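Local atomic coordinates of RNA-binding protein RMD9, mitochondrial (Saccharomyces cerevisiae S288C, PDB entry 7A9X), a protein that binds a dodecameric motif in the 3'-UTRs of mitochondrial mRNAs and takes part in the processing or stability of these transcripts. Residues N329-K332 with A333-F337; T366-T369 with I370-N374. One frame throughout, in Å; residues are numbered along the deposited sequence.

Interaction 1 of 2, residues N329-K332 with A333-F337; sequences NIWK and AQNDF
Trp331 and Asn335 meet across a single turn of chain where helix 320-334 runs out, a local contact between side chains four residues apart at a helix C-terminus. The amide of Asn335 runs alongside the indole, its plane turned 30° from the ring. OD1 of Asn335 sits over one face of the indole near the rim, 3.7 Å from CH2 of Trp331. With its CG opposite the backbone N across the CA-CB bond (chi1 -176°), Trp331 sends the six-membered part of the ring along the departing chain. There its CZ3 comes 3.6 Å from the backbone C of Asn335, while the backbone N of Phe337 lies at the ring edge and in its plane. The turn joins the two helices of a pentatricopeptide repeat, the helix-turn-helix unit assigned to residues 320-351. Asn335 makes the bend with positive phi (57°), and Asp336 then occupies the N-cap position of helix 337-351, its OD1 bonded weakly to the backbone N of His339. The final backbone bonds change in geometry: Gln334 N to Ile330 O is short at 2.8 Å, whereas Asn335 N to Trp331 O is 3.2 Å, with the donor above the carbonyl plane. One residue earlier, the extended Gln334 chain brings OE1 to 3.6 Å from CG2 of Ile330. That same OE1 is hydrogen-bonded to ND1 of His339 in the following helix, and Ile330 itself packs on Val340 and Ile343 there.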
loop_
_atom_site.group_PDB
_atom_site.type_symbol
_atom_site.label_atom_id
_atom_site.label_comp_id
_atom_site.label_asym_id
_atom_site.label_seq_id
_atom_site.Cartn_x
_atom_site.Cartn_y
_atom_site.Cartn_z
ATOM N N ASN A 329 0.647 -1.764 -17.273
ATOM C CA ASN A 329 1.330 -2.409 -18.390
ATOM C C ASN A 329 0.628 -2.121 -19.711
ATOM O O ASN A 329 1.287 -1.945 -20.743
ATOM C CB ASN A 329 1.422 -3.915 -18.149
ATOM C CG ASN A 329 2.393 -4.265 -17.045
ATOM O OD1 ASN A 329 3.305 -3.497 -16.741
ATOM N ND2 ASN A 329 2.206 -5.433 -16.442
ATOM N N ILE A 330 -0.706 -2.082 -19.701
ATOM C CA ILE A 330 -1.450 -1.727 -20.907
ATOM C C ILE A 330 -1.124 -0.302 -21.332
ATOM O O ILE A 330 -0.915 -0.023 -22.520
ATOM C CB ILE A 330 -2.963 -1.912 -20.675
ATOM C CG1 ILE A 330 -3.299 -3.384 -20.434
ATOM C CG2 ILE A 330 -3.758 -1.361 -21.851
ATOM C CD1 ILE A 330 -4.752 -3.613 -20.075
ATOM N N TRP A 331 -1.070 0.620 -20.370
ATOM C CA TRP A 331 -0.800 2.017 -20.693
ATOM C C TRP A 331 0.630 2.205 -21.186
ATOM O O TRP A 331 0.869 2.954 -22.142
ATOM C CB TRP A 331 -1.076 2.892 -19.470
ATOM C CG TRP A 331 -0.926 4.365 -19.712
ATOM C CD1 TRP A 331 -0.074 5.219 -19.072
ATOM C CD2 TRP A 331 -1.648 5.158 -20.662
ATOM N NE1 TRP A 331 -0.224 6.495 -19.562
ATOM C CE2 TRP A 331 -1.184 6.483 -20.540
ATOM C CE3 TRP A 331 -2.646 4.876 -21.601
ATOM C CZ2 TRP A 331 -1.683 7.523 -21.322
ATOM C CZ3 TRP A 331 -3.139 5.910 -22.377
ATOM C CH2 TRP A 331 -2.657 7.217 -22.233
ATOM N N LYS A 332 1.594 1.530 -20.556
ATOM C CA LYS A 332 2.981 1.666 -20.986
ATOM C C LYS A 332 3.215 1.049 -22.360
ATOM O O LYS A 332 4.005 1.580 -23.149
ATOM C CB LYS A 332 3.918 1.032 -19.957
ATOM C CG LYS A 332 3.912 1.735 -18.610
ATOM C CD LYS A 332 4.591 0.895 -17.542
ATOM C CE LYS A 332 4.381 1.495 -16.161
ATOM N NZ LYS A 332 4.894 0.609 -15.081
ATOM N N ALA A 333 2.533 -0.050 -22.672
ATOM C CA ALA A 333 2.816 -0.782 -23.899
ATOM C C ALA A 333 1.958 -0.351 -25.079
ATOM O O ALA A 333 2.433 -0.379 -26.222
ATOM C CB ALA A 333 2.638 -2.283 -23.668
ATOM N N GLN A 334 0.710 0.049 -24.837
ATOM C CA GLN A 334 -0.235 0.306 -25.912
ATOM C C GLN A 334 -0.662 1.760 -26.045
ATOM O O GLN A 334 -1.098 2.150 -27.133
ATOM C CB GLN A 334 -1.496 -0.555 -25.734
ATOM C CG GLN A 334 -1.237 -2.048 -25.807
ATOM C CD GLN A 334 -2.508 -2.856 -25.671
ATOM O OE1 GLN A 334 -3.560 -2.318 -25.328
ATOM N NE2 GLN A 334 -2.424 -4.153 -25.944
ATOM N N ASN A 335 -0.561 2.562 -24.982
ATOM C CA ASN A 335 -1.006 3.958 -24.999
ATOM C C ASN A 335 -2.479 4.062 -25.393
ATOM O O ASN A 335 -2.922 5.069 -25.951
ATOM C CB ASN A 335 -0.125 4.802 -25.928
ATOM C CG ASN A 335 -0.307 6.290 -25.721
ATOM O OD1 ASN A 335 0.035 6.828 -24.669
ATOM N ND2 ASN A 335 -0.838 6.967 -26.733
ATOM N N ASP A 336 -3.248 3.019 -25.103
ATOM C CA ASP A 336 -4.650 2.912 -25.498
ATOM C C ASP A 336 -5.503 3.146 -24.255
ATOM O O ASP A 336 -5.673 2.244 -23.429
ATOM C CB ASP A 336 -4.922 1.547 -26.128
ATOM C CG ASP A 336 -6.361 1.380 -26.581
ATOM O OD1 ASP A 336 -7.146 2.347 -26.477
ATOM O OD2 ASP A 336 -6.708 0.273 -27.046
ATOM N N PHE A 337 -6.049 4.358 -24.130
ATOM C CA PHE A 337 -6.846 4.678 -22.952
ATOM C C PHE A 337 -8.144 3.881 -22.923
ATOM O O PHE A 337 -8.611 3.489 -21.847
ATOM C CB PHE A 337 -7.150 6.173 -22.895
ATOM C CG PHE A 337 -8.074 6.544 -21.776
ATOM C CD1 PHE A 337 -7.605 6.625 -20.474
ATOM C CD2 PHE A 337 -9.418 6.786 -22.018
ATOM C CE1 PHE A 337 -8.454 6.952 -19.436
ATOM C CE2 PHE A 337 -10.273 7.113 -20.986
ATOM C CZ PHE A 337 -9.790 7.197 -19.691
#

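Interaction 2 of 2, residues T366-T369 with I370-N374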
loop_
_atom_site.group_PDB
_atom_site.type_symbol
_atom_site.label_atom_id
_atom_site.label_comp_id
_atom_site.label_asym_id
_atom_site.label_seq_id
_atom_site.Cartn_x
_atom_site.Cartn_y
_atom_site.Cartn_z
ATOM N N THR A 366 -4.848 4.518 -9.787
ATOM C CA THR A 366 -4.178 4.115 -11.019
ATOM C C THR A 366 -4.931 4.614 -12.246
ATOM O O THR A 366 -4.317 5.095 -13.205
ATOM C CB THR A 366 -4.037 2.592 -11.059
ATOM O OG1 THR A 366 -3.336 2.148 -9.893
ATOM C CG2 THR A 366 -3.271 2.153 -12.301
ATOM N N PHE A 367 -6.263 4.526 -12.223
ATOM C CA PHE A 367 -7.063 4.859 -13.398
ATOM C C PHE A 367 -7.027 6.354 -13.696
ATOM O O PHE A 367 -6.808 6.763 -14.842
ATOM C CB PHE A 367 -8.501 4.382 -13.197
ATOM C CG PHE A 367 -9.451 4.855 -14.255
ATOM C CD1 PHE A 367 -9.338 4.400 -15.562
ATOM C CD2 PHE A 367 -10.464 5.750 -13.945
ATOM C CE1 PHE A 367 -10.212 4.831 -16.543
ATOM C CE2 PHE A 367 -11.344 6.185 -14.919
ATOM C CZ PHE A 367 -11.217 5.726 -16.221
ATOM N N PHE A 368 -7.251 7.191 -12.681
ATOM C CA PHE A 368 -7.291 8.627 -12.921
ATOM C C PHE A 368 -5.906 9.215 -13.154
ATOM O O PHE A 368 -5.791 10.265 -13.796
ATOM C CB PHE A 368 -7.990 9.340 -11.763
ATOM C CG PHE A 368 -9.485 9.189 -11.781
ATOM C CD1 PHE A 368 -10.221 9.609 -12.879
ATOM C CD2 PHE A 368 -10.154 8.627 -10.707
ATOM C CE1 PHE A 368 -11.599 9.470 -12.902
ATOM C CE2 PHE A 368 -11.533 8.485 -10.724
ATOM C CZ PHE A 368 -12.254 8.907 -11.821
ATOM N N THR A 369 -4.855 8.564 -12.650
ATOM C CA THR A 369 -3.502 8.965 -13.018
ATOM C C THR A 369 -3.277 8.766 -14.511
ATOM O O THR A 369 -2.734 9.644 -15.191
ATOM C CB THR A 369 -2.479 8.173 -12.200
ATOM O OG1 THR A 369 -2.682 8.432 -10.805
ATOM C CG2 THR A 369 -1.063 8.567 -12.579
ATOM N N ILE A 370 -3.717 7.623 -15.038
ATOM C CA ILE A 370 -3.647 7.383 -16.476
ATOM C C ILE A 370 -4.587 8.325 -17.222
ATOM O O ILE A 370 -4.253 8.823 -18.303
ATOM C CB ILE A 370 -3.954 5.904 -16.775
ATOM C CG1 ILE A 370 -2.916 5.006 -16.095
ATOM C CG2 ILE A 370 -3.991 5.653 -18.275
ATOM C CD1 ILE A 370 -3.273 3.534 -16.104
ATOM N N PHE A 371 -5.767 8.596 -16.655
ATOM C CA PHE A 371 -6.726 9.479 -17.318
ATOM C C PHE A 371 -6.119 10.852 -17.579
ATOM O O PHE A 371 -6.084 11.327 -18.720
ATOM C CB PHE A 371 -8.003 9.611 -16.484
ATOM C CG PHE A 371 -9.019 10.551 -17.083
ATOM C CD1 PHE A 371 -8.999 11.909 -16.791
ATOM C CD2 PHE A 371 -9.988 10.078 -17.952
ATOM C CE1 PHE A 371 -9.928 12.772 -17.354
ATOM C CE2 PHE A 371 -10.920 10.934 -18.515
ATOM C CZ PHE A 371 -10.890 12.280 -18.218
ATOM N N PHE A 372 -5.639 11.511 -16.524
ATOM C CA PHE A 372 -5.157 12.878 -16.670
ATOM C C PHE A 372 -3.791 12.962 -17.339
ATOM O O PHE A 372 -3.379 14.063 -17.719
ATOM C CB PHE A 372 -5.151 13.570 -15.306
ATOM C CG PHE A 372 -6.531 13.879 -14.791
ATOM C CD1 PHE A 372 -7.190 15.031 -15.186
ATOM C CD2 PHE A 372 -7.179 13.006 -13.932
ATOM C CE1 PHE A 372 -8.462 15.313 -14.726
ATOM C CE2 PHE A 372 -8.449 13.286 -13.466
ATOM C CZ PHE A 372 -9.092 14.442 -13.863
ATOM N N GLU A 373 -3.084 11.844 -17.502
ATOM C CA GLU A 373 -1.942 11.850 -18.407
ATOM C C GLU A 373 -2.404 11.829 -19.857
ATOM O O GLU A 373 -1.814 12.499 -20.711
ATOM C CB GLU A 373 -1.022 10.662 -18.125
ATOM C CG GLU A 373 -0.248 10.772 -16.827
ATOM C CD GLU A 373 0.716 9.623 -16.633
ATOM O OE1 GLU A 373 0.888 8.827 -17.580
ATOM O OE2 GLU A 373 1.300 9.517 -15.534
ATOM N N ASN A 374 -3.469 11.078 -20.141
ATOM C CA ASN A 374 -4.001 11.015 -21.497
ATOM C C ASN A 374 -4.618 12.348 -21.908
ATOM O O ASN A 374 -4.354 12.855 -23.005
ATOM C CB ASN A 374 -5.026 9.883 -21.593
ATOM C CG ASN A 374 -5.529 9.669 -23.005
ATOM O OD1 ASN A 374 -4.804 9.162 -23.859
ATOM N ND2 ASN A 374 -6.779 10.045 -23.257
#
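Phe372 lies back over the preceding turn against Phe368, and its side chain can be followed atom by atom along that neighbour's carbonyl group. CB begins 3.7 Å from Phe368 O. Because CG stands beside the backbone N (chi1 -71°), the ring is carried back toward the start of the helix. CD2 then makes the nearest approach, 3.1 Å from Phe368 O, which sits at the ring edge and in its plane. Farther out, CE2 reaches CD1 of Phe368 at 4.1 Å, an oblique meeting of the two rings. CD1 of Phe371 stands 3.5 Å above the Phe372 ring, over its centre, and Trp414 meets that ring edge-to-face. Phe368 O also accepts a nearly straight hydrogen bond from Phe372 N (3.0 Å, 172°), and thus serves the backbone while lying against the ring. This is the first helix of the repeat assigned to residues 358-396, and in the stacked-helix solenoid of pentatricopeptide repeat proteins its aromatic side faces neighbouring helices: Phe368 and Phe372 both pack on Met407 of helix 401-410, and Phe371 on Leu386 and Ile389 of helix 379-396. Other i to i+4 pairs continue round the helix. CG2 of Thr366 lies 4.0 Å from CD1 of Ile370, and the Glu373 chain passes Thr369, its CG 3.2 Å from the backbone O of Thr369. The Thr369 hydroxyl turns instead to Asn365 O and to NE of Arg410.

Interaction 1 comes first along the chain, at the end of helix 320-334, and interaction 2 follows on helix 357-374, with helix 337-351 between them. These segments fall in the successive repeats assigned as PPR5 and PPR6, and their centres are 11 Å apart. They touch directly: Trp331 NE1 and Glu373 OE1, 3.3 Å apart, probably form a hydrogen bond, CG2 of Ile370 packs 3.4 Å from CD2 of Trp331, and the rings of Phe337 and Phe371 also meet. The indole therefore serves both its own turn and the seam between repeats. The nearest atom of interaction 2 is about 7 Å from the bound RNA. For interaction 1 the nearest atom is about 14 Å from the RNA.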